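Local coordinates for protein ATP-dependent RNA helicase HrpB (Escherichia coli, PDB 6EUD) that hydrolyses ATP to ADP and phosphate as a DExH-box RNA helicase that binds single-stranded RNA, at residues M268-V272 / I284-L289; L244-L248 / R258-L262; R182-E187 / A327-G333; D292-E296 / S319-R323; D200-V205 / Q234-R238. All blocks are in the same frame, centred on the assembly; numbering follows the deposited sequence.

Contact 1 (M268-V272 / I284-L289)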
# COMPACT_ATOMS: atom_id res chain seq x y z
N MET A 268 8.84 -8.46 46.87
CA MET A 268 8.25 -7.46 46.00
C MET A 268 7.69 -8.05 44.70
O MET A 268 7.93 -9.20 44.36
CB MET A 268 9.29 -6.38 45.69
CG MET A 268 9.75 -5.61 46.94
SD MET A 268 10.70 -4.17 46.46
CE MET A 268 11.93 -4.94 45.41
N ARG A 269 6.91 -7.25 44.00
CA ARG A 269 6.33 -7.63 42.72
C ARG A 269 6.69 -6.55 41.71
O ARG A 269 6.92 -5.41 42.10
CB ARG A 269 4.81 -7.78 42.84
CG ARG A 269 4.09 -6.49 43.26
CD ARG A 269 2.71 -6.75 43.83
NE ARG A 269 1.87 -7.50 42.90
CZ ARG A 269 0.54 -7.49 42.94
NH1 ARG A 269 -0.08 -6.76 43.85
NH2 ARG A 269 -0.16 -8.21 42.06
N LYS A 270 6.73 -6.89 40.43
CA LYS A 270 7.08 -5.91 39.41
C LYS A 270 5.99 -5.69 38.38
O LYS A 270 5.24 -6.60 38.02
CB LYS A 270 8.38 -6.32 38.71
CG LYS A 270 8.25 -7.57 37.87
CD LYS A 270 9.54 -7.97 37.17
CE LYS A 270 9.28 -9.21 36.33
NZ LYS A 270 10.47 -9.71 35.62
N VAL A 271 5.90 -4.45 37.90
CA VAL A 271 5.13 -4.12 36.72
C VAL A 271 6.10 -3.84 35.58
O VAL A 271 6.87 -2.89 35.65
CB VAL A 271 4.22 -2.91 36.93
CG1 VAL A 271 3.50 -2.55 35.62
CG2 VAL A 271 3.23 -3.19 38.06
N VAL A 272 6.05 -4.66 34.55
CA VAL A 272 6.89 -4.44 33.40
C VAL A 272 6.08 -3.74 32.33
O VAL A 272 5.05 -4.24 31.89
CB VAL A 272 7.48 -5.76 32.85
CG1 VAL A 272 8.32 -5.50 31.64
CG2 VAL A 272 8.32 -6.42 33.90
N ILE A 284 9.83 -12.36 29.41
CA ILE A 284 9.84 -11.73 30.72
C ILE A 284 9.41 -12.75 31.77
O ILE A 284 8.36 -13.38 31.64
CB ILE A 284 8.93 -10.48 30.76
CG1 ILE A 284 9.55 -9.32 29.97
CG2 ILE A 284 8.78 -10.00 32.17
CD1 ILE A 284 9.36 -9.39 28.49
N GLU A 285 10.23 -12.93 32.79
CA GLU A 285 9.98 -13.96 33.78
C GLU A 285 9.20 -13.47 34.99
O GLU A 285 9.12 -12.27 35.25
CB GLU A 285 11.31 -14.56 34.22
CG GLU A 285 12.15 -15.04 33.07
CD GLU A 285 13.57 -15.29 33.49
OE1 GLU A 285 14.43 -15.39 32.60
OE2 GLU A 285 13.83 -15.37 34.71
N GLY A 286 8.60 -14.41 35.72
CA GLY A 286 7.89 -14.15 36.96
C GLY A 286 6.50 -13.57 36.76
O GLY A 286 5.89 -13.07 37.71
N ILE A 287 6.00 -13.62 35.53
CA ILE A 287 4.74 -12.97 35.17
C ILE A 287 3.57 -13.92 35.25
O ILE A 287 3.65 -15.03 34.71
CB ILE A 287 4.81 -12.35 33.74
CG1 ILE A 287 6.00 -11.39 33.64
CG2 ILE A 287 3.51 -11.64 33.39
CD1 ILE A 287 5.86 -10.11 34.53
N ARG A 288 2.48 -13.52 35.92
CA ARG A 288 1.21 -14.26 35.84
C ARG A 288 0.00 -13.32 35.59
O ARG A 288 -1.12 -13.77 35.45
CB ARG A 288 0.98 -15.10 37.11
CG ARG A 288 0.50 -14.33 38.30
CD ARG A 288 0.04 -15.26 39.44
NE ARG A 288 -1.19 -15.97 39.11
CZ ARG A 288 -2.41 -15.62 39.53
NH1 ARG A 288 -2.58 -14.55 40.29
NH2 ARG A 288 -3.46 -16.35 39.19
N LEU A 289 0.26 -12.01 35.52
CA LEU A 289 -0.75 -11.01 35.16
C LEU A 289 -0.33 -10.23 33.91
O LEU A 289 0.80 -9.75 33.84
CB LEU A 289 -0.98 -10.02 36.31
CG LEU A 289 -1.27 -10.64 37.69
CD1 LEU A 289 -1.41 -9.55 38.73
CD2 LEU A 289 -2.52 -11.50 37.63

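Contact 2 (L244-L248 / R258-L262)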
# COMPACT_ATOMS: atom_id res chain seq x y z
N LEU A 244 7.56 -2.58 42.19
CA LEU A 244 8.70 -2.09 41.45
C LEU A 244 8.35 -1.88 39.97
O LEU A 244 7.97 -2.82 39.26
CB LEU A 244 9.86 -3.07 41.60
CG LEU A 244 11.18 -2.79 40.91
CD1 LEU A 244 11.73 -1.48 41.40
CD2 LEU A 244 12.13 -3.93 41.23
N LEU A 245 8.47 -0.63 39.50
CA LEU A 245 8.18 -0.30 38.11
C LEU A 245 9.39 -0.49 37.21
O LEU A 245 10.46 0.07 37.47
CB LEU A 245 7.67 1.13 38.00
CG LEU A 245 6.33 1.38 38.67
CD1 LEU A 245 5.82 2.79 38.36
CD2 LEU A 245 5.30 0.33 38.25
N CYS A 246 9.20 -1.24 36.14
CA CYS A 246 10.28 -1.60 35.23
C CYS A 246 9.93 -1.38 33.78
O CYS A 246 9.39 -2.28 33.14
CB CYS A 246 10.66 -3.07 35.40
SG CYS A 246 10.94 -3.55 37.10
N PRO A 247 10.24 -0.19 33.25
CA PRO A 247 10.08 0.05 31.81
C PRO A 247 10.98 -0.87 30.99
O PRO A 247 11.97 -1.36 31.50
CB PRO A 247 10.51 1.52 31.64
CG PRO A 247 11.33 1.80 32.87
CD PRO A 247 10.72 1.00 33.97
N LEU A 248 10.61 -1.12 29.75
CA LEU A 248 11.38 -2.00 28.90
C LEU A 248 11.31 -1.55 27.45
O LEU A 248 10.35 -1.84 26.73
CB LEU A 248 10.90 -3.45 29.02
CG LEU A 248 11.81 -4.46 28.34
CD1 LEU A 248 13.18 -4.36 28.94
CD2 LEU A 248 11.29 -5.85 28.50
N ARG A 258 17.52 -5.89 32.45
CA ARG A 258 17.64 -7.11 33.24
C ARG A 258 16.69 -7.09 34.42
O ARG A 258 16.11 -8.11 34.77
CB ARG A 258 19.08 -7.30 33.73
CG ARG A 258 20.10 -7.40 32.62
CD ARG A 258 19.79 -8.56 31.69
NE ARG A 258 19.86 -9.86 32.36
CZ ARG A 258 20.97 -10.57 32.50
NH1 ARG A 258 22.11 -10.11 31.99
NH2 ARG A 258 20.95 -11.73 33.13
N LYS A 259 16.55 -5.92 35.03
CA LYS A 259 15.62 -5.74 36.14
C LYS A 259 14.18 -6.04 35.70
O LYS A 259 13.40 -6.64 36.45
CB LYS A 259 15.72 -4.32 36.68
CG LYS A 259 14.91 -4.09 37.93
CD LYS A 259 15.02 -2.66 38.38
CE LYS A 259 14.48 -1.71 37.34
NZ LYS A 259 14.51 -0.32 37.86
N ALA A 260 13.83 -5.62 34.49
CA ALA A 260 12.54 -5.95 33.90
C ALA A 260 12.40 -7.43 33.52
O ALA A 260 11.33 -8.00 33.69
CB ALA A 260 12.28 -5.07 32.69
N ILE A 261 13.46 -8.07 33.02
CA ILE A 261 13.31 -9.45 32.54
C ILE A 261 13.37 -10.44 33.68
O ILE A 261 12.63 -11.42 33.70
CB ILE A 261 14.37 -9.83 31.48
CG1 ILE A 261 14.11 -9.07 30.18
CG2 ILE A 261 14.37 -11.34 31.21
CD1 ILE A 261 14.98 -9.51 29.01
N LEU A 262 14.25 -10.17 34.64
CA LEU A 262 14.45 -11.06 35.78
C LEU A 262 13.33 -10.95 36.81
O LEU A 262 12.74 -9.88 36.97
CB LEU A 262 15.80 -10.77 36.45
CG LEU A 262 17.02 -11.12 35.60
CD1 LEU A 262 18.31 -10.91 36.39
CD2 LEU A 262 16.90 -12.56 35.09

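Contact 3 (R182-E187 / A327-G333)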
# COMPACT_ATOMS: atom_id res chain seq x y z
N ARG A 182 5.28 -25.75 28.64
CA ARG A 182 4.07 -25.69 29.44
C ARG A 182 3.43 -24.32 29.27
O ARG A 182 4.05 -23.29 29.54
CB ARG A 182 4.36 -25.98 30.91
CG ARG A 182 4.84 -27.41 31.15
CD ARG A 182 4.91 -27.73 32.62
NE ARG A 182 4.17 -28.95 32.95
CZ ARG A 182 4.72 -30.15 33.10
NH1 ARG A 182 6.02 -30.29 32.98
NH2 ARG A 182 3.97 -31.20 33.41
N SER A 183 2.20 -24.31 28.79
CA SER A 183 1.43 -23.09 28.67
C SER A 183 0.17 -23.22 29.51
O SER A 183 -0.70 -24.05 29.26
CB SER A 183 1.11 -22.81 27.20
OG SER A 183 0.83 -24.02 26.53
N PHE A 184 0.08 -22.40 30.55
CA PHE A 184 -0.97 -22.52 31.53
C PHE A 184 -2.20 -21.77 31.08
O PHE A 184 -2.10 -20.81 30.32
CB PHE A 184 -0.49 -22.00 32.89
CG PHE A 184 0.52 -22.88 33.54
CD1 PHE A 184 0.13 -23.84 34.45
CD2 PHE A 184 1.87 -22.78 33.22
CE1 PHE A 184 1.06 -24.68 35.04
CE2 PHE A 184 2.80 -23.61 33.81
CZ PHE A 184 2.39 -24.57 34.73
N PRO A 185 -3.38 -22.22 31.52
CA PRO A 185 -4.58 -21.44 31.23
C PRO A 185 -4.50 -20.03 31.78
O PRO A 185 -3.99 -19.77 32.88
CB PRO A 185 -5.70 -22.24 31.90
CG PRO A 185 -4.98 -23.25 32.79
CD PRO A 185 -3.70 -23.52 32.13
N VAL A 186 -5.01 -19.10 30.98
CA VAL A 186 -5.08 -17.72 31.38
C VAL A 186 -6.52 -17.22 31.27
O VAL A 186 -7.13 -17.28 30.21
CB VAL A 186 -4.16 -16.85 30.50
CG1 VAL A 186 -4.29 -15.39 30.88
CG2 VAL A 186 -2.69 -17.33 30.62
N GLU A 187 -7.06 -16.71 32.37
CA GLU A 187 -8.39 -16.16 32.33
C GLU A 187 -8.34 -14.82 31.61
O GLU A 187 -7.43 -14.02 31.88
CB GLU A 187 -8.94 -16.02 33.74
CG GLU A 187 -10.33 -15.47 33.82
CD GLU A 187 -10.59 -14.84 35.17
OE1 GLU A 187 -9.97 -15.28 36.16
OE2 GLU A 187 -11.40 -13.90 35.27
N ALA A 327 0.95 -14.37 30.22
CA ALA A 327 0.58 -14.52 31.63
C ALA A 327 0.52 -15.99 32.05
O ALA A 327 0.15 -16.29 33.18
CB ALA A 327 -0.78 -13.82 31.92
N GLY A 328 0.91 -16.91 31.16
CA GLY A 328 0.67 -18.32 31.38
C GLY A 328 1.89 -19.19 31.21
O GLY A 328 1.76 -20.38 30.95
N ARG A 329 3.08 -18.62 31.37
CA ARG A 329 4.32 -19.39 31.22
C ARG A 329 4.75 -19.98 32.56
O ARG A 329 5.47 -20.99 32.61
CB ARG A 329 5.45 -18.50 30.67
CG ARG A 329 5.12 -17.70 29.44
CD ARG A 329 4.93 -18.57 28.22
NE ARG A 329 5.99 -19.57 28.02
CZ ARG A 329 7.21 -19.30 27.52
NH1 ARG A 329 8.10 -20.28 27.37
NH2 ARG A 329 7.53 -18.06 27.18
N LEU A 330 4.33 -19.33 33.65
CA LEU A 330 4.76 -19.73 34.99
C LEU A 330 3.76 -20.62 35.74
O LEU A 330 4.11 -21.65 36.34
CB LEU A 330 5.05 -18.47 35.81
CG LEU A 330 5.53 -18.77 37.22
CD1 LEU A 330 6.90 -19.47 37.15
CD2 LEU A 330 5.62 -17.48 38.01
N GLU A 331 2.50 -20.20 35.69
CA GLU A 331 1.42 -20.77 36.47
C GLU A 331 0.15 -20.25 35.81
O GLU A 331 0.24 -19.40 34.92
CB GLU A 331 1.52 -20.33 37.93
CG GLU A 331 1.52 -18.81 38.15
CD GLU A 331 1.69 -18.40 39.62
OE1 GLU A 331 1.08 -19.02 40.50
OE2 GLU A 331 2.45 -17.43 39.88
N PRO A 332 -1.03 -20.76 36.21
CA PRO A 332 -2.29 -20.17 35.73
C PRO A 332 -2.34 -18.67 35.99
O PRO A 332 -2.04 -18.23 37.12
CB PRO A 332 -3.36 -20.89 36.54
CG PRO A 332 -2.74 -22.21 36.85
CD PRO A 332 -1.28 -21.93 37.07
N GLY A 333 -2.72 -17.92 34.97
CA GLY A 333 -2.61 -16.48 35.01
C GLY A 333 -3.88 -15.78 34.62
O GLY A 333 -4.92 -16.40 34.46
O HOH W 1 6.30 -22.48 30.12

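Contact 4 (D292-E296 / S319-R323)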
# COMPACT_ATOMS: atom_id res chain seq x y z
N ASP A 292 -3.20 -5.61 28.75
CA ASP A 292 -3.03 -5.39 27.32
C ASP A 292 -3.89 -4.21 26.85
O ASP A 292 -5.15 -4.28 26.85
CB ASP A 292 -3.38 -6.68 26.56
CG ASP A 292 -3.43 -6.47 25.05
OD1 ASP A 292 -2.67 -5.63 24.53
OD2 ASP A 292 -4.25 -7.15 24.40
N CYS A 293 -3.24 -3.11 26.49
CA CYS A 293 -3.96 -1.92 26.02
C CYS A 293 -4.65 -2.18 24.67
O CYS A 293 -5.49 -1.40 24.25
CB CYS A 293 -3.02 -0.70 25.91
SG CYS A 293 -1.90 -0.69 24.49
N ALA A 294 -4.25 -3.27 24.01
CA ALA A 294 -4.78 -3.71 22.71
C ALA A 294 -4.56 -2.72 21.57
O ALA A 294 -5.30 -2.75 20.59
CB ALA A 294 -6.27 -4.04 22.82
N GLN A 295 -3.54 -1.87 21.69
CA GLN A 295 -3.22 -0.89 20.66
C GLN A 295 -1.77 -0.93 20.23
O GLN A 295 -0.87 -0.81 21.05
CB GLN A 295 -3.60 0.51 21.13
CG GLN A 295 -5.09 0.67 21.09
CD GLN A 295 -5.56 2.01 21.56
OE1 GLN A 295 -4.76 2.87 21.93
NE2 GLN A 295 -6.88 2.20 21.55
N GLU A 296 -1.56 -1.14 18.93
CA GLU A 296 -0.24 -1.23 18.31
C GLU A 296 0.13 0.09 17.64
O GLU A 296 -0.74 0.88 17.27
CB GLU A 296 -0.22 -2.34 17.25
CG GLU A 296 0.47 -3.64 17.64
CD GLU A 296 0.20 -4.76 16.64
OE1 GLU A 296 -0.49 -4.49 15.63
OE2 GLU A 296 0.65 -5.90 16.88
N SER A 319 -2.76 -11.65 18.17
CA SER A 319 -1.76 -11.08 19.07
C SER A 319 -2.32 -10.75 20.45
O SER A 319 -1.59 -10.79 21.44
CB SER A 319 -1.10 -9.84 18.45
OG SER A 319 -1.97 -9.18 17.59
N MET A 320 -3.61 -10.45 20.55
CA MET A 320 -4.20 -10.31 21.87
C MET A 320 -4.08 -11.64 22.63
O MET A 320 -3.78 -11.69 23.83
CB MET A 320 -5.65 -9.87 21.78
CG MET A 320 -5.81 -8.34 21.63
SD MET A 320 -7.52 -7.78 21.84
CE MET A 320 -8.27 -8.54 20.41
N THR A 321 -4.27 -12.73 21.90
CA THR A 321 -4.15 -14.07 22.47
C THR A 321 -2.69 -14.39 22.78
O THR A 321 -2.38 -14.96 23.83
CB THR A 321 -4.75 -15.12 21.52
OG1 THR A 321 -6.17 -14.93 21.47
CG2 THR A 321 -4.48 -16.51 22.02
N GLN A 322 -1.78 -14.01 21.89
CA GLN A 322 -0.36 -14.21 22.16
C GLN A 322 0.05 -13.40 23.41
O GLN A 322 0.79 -13.90 24.26
CB GLN A 322 0.47 -13.83 20.95
CG GLN A 322 1.96 -13.98 21.13
CD GLN A 322 2.43 -15.43 21.16
OE1 GLN A 322 1.77 -16.32 20.62
NE2 GLN A 322 3.58 -15.67 21.79
N ARG A 323 -0.47 -12.19 23.55
CA ARG A 323 -0.19 -11.34 24.70
C ARG A 323 -0.74 -11.94 25.99
O ARG A 323 -0.09 -11.89 27.02
CB ARG A 323 -0.78 -9.95 24.52
CG ARG A 323 -0.02 -9.12 23.55
CD ARG A 323 -0.69 -7.78 23.27
NE ARG A 323 0.09 -7.07 22.26
CZ ARG A 323 -0.00 -5.78 22.00
NH1 ARG A 323 -0.86 -5.02 22.66
NH2 ARG A 323 0.77 -5.24 21.06
O HOH W 2 0.19 -2.28 22.89

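Contact 5 (D200-V205 / Q234-R238)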
# COMPACT_ATOMS: atom_id res chain seq x y z
N ASP A 200 -3.22 7.50 29.49
CA ASP A 200 -2.24 7.11 30.51
C ASP A 200 -2.87 6.99 31.91
O ASP A 200 -2.53 6.06 32.65
CB ASP A 200 -1.04 8.07 30.54
CG ASP A 200 -1.42 9.53 30.84
OD1 ASP A 200 -2.61 9.82 31.10
OD2 ASP A 200 -0.52 10.38 30.83
N ASP A 201 -3.77 7.89 32.26
CA ASP A 201 -4.51 7.77 33.53
C ASP A 201 -5.38 6.52 33.56
O ASP A 201 -5.42 5.80 34.56
CB ASP A 201 -5.42 8.98 33.76
CG ASP A 201 -4.64 10.24 34.13
OD1 ASP A 201 -3.52 10.11 34.67
OD2 ASP A 201 -5.15 11.35 33.87
N ALA A 202 -6.09 6.27 32.46
CA ALA A 202 -7.00 5.15 32.40
C ALA A 202 -6.21 3.85 32.54
O ALA A 202 -6.62 2.97 33.30
CB ALA A 202 -7.81 5.18 31.10
N VAL A 203 -5.07 3.74 31.85
CA VAL A 203 -4.30 2.50 31.91
C VAL A 203 -3.76 2.31 33.34
O VAL A 203 -3.77 1.19 33.87
CB VAL A 203 -3.15 2.45 30.87
CG1 VAL A 203 -2.21 1.29 31.14
CG2 VAL A 203 -3.69 2.34 29.46
N ALA A 204 -3.33 3.40 33.97
CA ALA A 204 -2.74 3.30 35.30
C ALA A 204 -3.78 2.90 36.31
O ALA A 204 -3.50 2.14 37.24
CB ALA A 204 -2.09 4.64 35.72
N VAL A 205 -5.00 3.40 36.13
CA VAL A 205 -6.05 3.07 37.07
C VAL A 205 -6.44 1.61 36.92
O VAL A 205 -6.62 0.92 37.91
CB VAL A 205 -7.28 3.98 36.88
CG1 VAL A 205 -8.53 3.37 37.54
CG2 VAL A 205 -6.98 5.36 37.45
N GLN A 234 2.03 7.97 35.98
CA GLN A 234 0.69 7.88 36.56
C GLN A 234 0.59 6.70 37.51
O GLN A 234 -0.12 6.76 38.52
CB GLN A 234 -0.39 7.78 35.48
CG GLN A 234 -0.48 9.02 34.63
CD GLN A 234 -0.58 10.28 35.49
OE1 GLN A 234 -1.32 10.32 36.47
NE2 GLN A 234 0.19 11.31 35.14
N LEU A 235 1.30 5.63 37.18
CA LEU A 235 1.28 4.41 37.98
C LEU A 235 1.96 4.67 39.34
O LEU A 235 1.49 4.23 40.38
CB LEU A 235 1.98 3.30 37.20
CG LEU A 235 1.48 1.86 37.30
CD1 LEU A 235 -0.02 1.83 37.36
CD2 LEU A 235 1.99 1.10 36.09
N ALA A 236 3.04 5.44 39.29
CA ALA A 236 3.88 5.75 40.45
C ALA A 236 3.14 6.29 41.69
O ALA A 236 3.58 6.07 42.83
CB ALA A 236 4.95 6.74 40.01
N SER A 237 2.02 6.98 41.48
CA SER A 237 1.25 7.57 42.58
C SER A 237 0.09 6.67 43.04
O SER A 237 -0.62 6.99 44.00
CB SER A 237 0.70 8.91 42.14
OG SER A 237 -0.16 8.74 41.01
N ARG A 238 -0.12 5.56 42.33
CA ARG A 238 -1.27 4.71 42.58
C ARG A 238 -0.88 3.31 43.06
O ARG A 238 -1.75 2.46 43.27
CB ARG A 238 -2.14 4.61 41.31
CG ARG A 238 -2.79 5.92 40.86
CD ARG A 238 -3.46 5.75 39.49
NE ARG A 238 -4.22 6.92 39.07
CZ ARG A 238 -3.68 8.01 38.53
NH1 ARG A 238 -2.36 8.09 38.38
NH2 ARG A 238 -4.43 9.03 38.15
O HOH W 3 1.86 11.10 32.74

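Contact 1 (M268-V272 / I284-L289)
Lys-270 reaches from its strand to the carbonyl of Glu-285. Its CG leaves CB between the backbone N and the carbonyl carbon (chi1 67°), which starts the chain toward segment 284-289. From CG onward the chain is fully extended and carries NZ to the Glu-285 carbonyl. CE is the first atom to touch the other segment. It meets Ile-287 CD1 at 4.0 Å, the two side chains crossing at about a right angle, and it also lies 3.2 Å from Glu-285 O. NZ then donates to Glu-285 O at 2.9 Å, approaching 23° out of the carbonyl plane. It bonds to Ala-260 O and Leu-262 O as well, so three backbone carbonyls grip one ammonium. Ile-284 CG2 packs beside NZ at 3.9 Å. With an alanine here, the three carbonyls would probably lose their shared donor and a gap would open beside Ile-287 CD1.

The setting is the sheet of the second RecA-like domain, where strands 269-274, 217-221 and 287-302 run parallel. Strand 217-221 lies between the other two, so the two segments meet through side chains. Val-272 CG2 packs on Ile-284 CG2 at 4.0 Å and more loosely on Ile-287 CD1. At the far end, Leu-289 CD1 sits at the edge of the Arg-269 guanidinium, 3.8 Å from NH2. That guanidinium bonds to the backbone oxygens of Leu-211, Glu-214 and Gly-216.

Contact 2 (L244-L248 / R258-L262)
Two torsion choices help bring Cys-246 and Lys-259 together. In Cys-246, SG stands opposite the carbonyl carbon, beside the backbone N (chi1 -50°). Lys-259 sends CG opposite its own backbone N (chi1 -173°), then bends at chi3 (62°). The bend folds the aliphatic chain round the sulfur. SG lies 4.1 Å from Lys-259 CG and 4.0 Å from Lys-259 CE, so the methylenes, not the ammonium, do the touching. Further out, Leu-244 CD2 approaches Lys-259 CD at 4.3 Å. This end of the contact is partly open to solvent.

Ala-260 carries the other half. Its methyl sits 3.7 Å from Cys-246 CB. It also faces the backbone, with Pro-247 O 3.9 Å from Ala-260 CB. Leu-248 CD1 closes on the same methyl, again at 3.9 Å. One small CB thus touches three successive residues of the strand. The backbones come close as a result: the CA atoms of Cys-246 and Ala-260 are 5.1 Å apart. The contact is apolar packing, with no cross-segment hydrogen bond. Ala-260 also packs on Val-272 of the next strand, and Leu-248 packs on Leu-282 and Ile-284.

Strand 243-248, helix 256-261 and parallel strand 269-274 form one beta-alpha-beta unit. Here its helix lies against its first strand, as in the RecA-like domains of helicases.

Contact 3 (R182-E187 / A327-G333)
The Phe-184 ring lies with one face on the backbone of Glu-331. Glu-331 CA stands over the ring centre, 3.8 Å from the centroid and 13° off the normal, a CH-pi contact. Gly-328 O lies at the ring edge, in its plane. Two more groups come in obliquely: Leu-330 O at 3.5 Å from Phe-184 CE2, and Pro-332 CD at 3.5 Å from Phe-184 CD1. A leucine in place of Phe-184 has no flat ring to lie against Glu-331 CA, and the 329-332 loop would probably be freer to shift.

Backbone bonds complete the join. Phe-184 N donates almost straight to Gly-328 O (2.7 Å, 173°). Gly-333 forms a parallel bridge with Val-186: its N donates to Pro-185 O at 3.1 Å, and its O accepts from Glu-187 N at 3.0 Å. Val-186 CG2 packs on Gly-328 CA at 3.6 Å, where a CB would clash.

Gly-328 and Arg-329 end the QRxGRxGR sequence, helicase motif VI, and Arg-329 touches Pro-31 of the predicted ATP site. Backbone bonding and glycine packing thus fix the end of this motif to the strand that enters the second RecA-like domain.

Contact 4 (D292-E296 / S319-R323)
Asp-292 meets Arg-323, the arginine that follows the glutamine of helicase motif VI (QRxGRxGR). The aspartate lies on strand 287-302, which runs on into the beta-hairpin of the second RecA-like domain. Its CG stands opposite the backbone N (chi1 171°), which aims the carboxylate at helix 317-325. OD1 accepts from Arg-323 NH1 at 2.7 Å in a salt bridge. The bond uses the syn side of OD1 and lies in the guanidinium plane, although the two flat groups stand 75° apart. OD2 rests 3.4 Å from Met-320 CG and is hydrogen-bonded to His-337 ND1.

Ala-294 N folds back to Asp-292 OD1 at 2.9 Å, making an Asx turn. It comes from above the carboxylate plane, on the face opposite to Arg-323, so two donors hold OD1. Ala-294 CB packs on Met-320 SD at 4.1 Å. Gln-295 contributes its carbonyl: a water donates to Gln-295 O and accepts from Arg-323 NH1.

Glu-296 comes last. Its CG lies 3.8 Å from Arg-323 NH2, but no N-H points at its carboxylate. Arg-323 NE has a second acidic partner, Glu-279, with which it forms a salt bridge. At the far end of the contact, Ser-319 OG, which is hydrogen-bonded to Ser-316 OG, lies 4.3 Å from Glu-296 OE2.

Contact 5 (D200-V205 / Q234-R238)
Ala-204 of helix 199-213 packs against Gln-234 and Leu-235 of helix 225-236, side by side in the second RecA-like domain and away from the predicted ATP site. Its methyl lies 3.6 Å from Gln-234 CB, and the CA atoms of Ala-204 and Leu-235 are 5.0 Å apart. Leu-235 has a chi1 of -144°, away from the usual staggered values. This turn lays CD1 over the backbone, 3.5 Å from Ala-204 O.

In Gln-234, CG stands anti to the carbonyl carbon and rests against the Asp-200 carboxylate. A bend at chi2 (-50°) then turns the amide across Asp-201, the two planes 79° apart. Asp-201 OD1 and Gln-234 OE1 are only 2.9 Å apart, yet both are acceptors and no bond joins them. Arg-238 is extended from CG to NE, then turns at chi4. NH1 thereby comes back to its own segment and donates to Gln-234 O at 2.6 Å and to Gln-234 OE1 at 3.1 Å. Val-205 CG2 packs obliquely on Arg-238 NE at 3.6 Å. A water links Gln-234 NE2 to Asp-200 OD2, which also pairs with Arg-198.

The Asp-201 to Arg-238 salt bridge is long, 3.8 Å from OD1 to NH2, and no N-H points at the oxygen. Apolar packing therefore carries the close approach. The arginine would probably offset the crowding of the two acceptor oxygens through its charge and bond to OE1.

Overall arrangement
All five contacts belong to the second RecA-like domain or the strand that enters it. Contacts 1, 2, 3 and 4 reach one sheet; contact 5 joins two helices packed beside it. Contact 4 is the buried one and relies on a salt bridge. Contact 3 is the most open and relies on backbone bonds. Contact 1 combines a lysine-to-carbonyl bond with aliphatic packing. Contact 2 is apolar, and contact 5 mixes apolar packing with weak charge pairing. Contacts 1 and 2 meet at Lys-270, and contacts 1 and 4 share strand 287-302. Contacts 3 and 4 take opposite ends of motif VI. Leu-235 of contact 5 touches Val-271 of contact 1 and Leu-245 of contact 2.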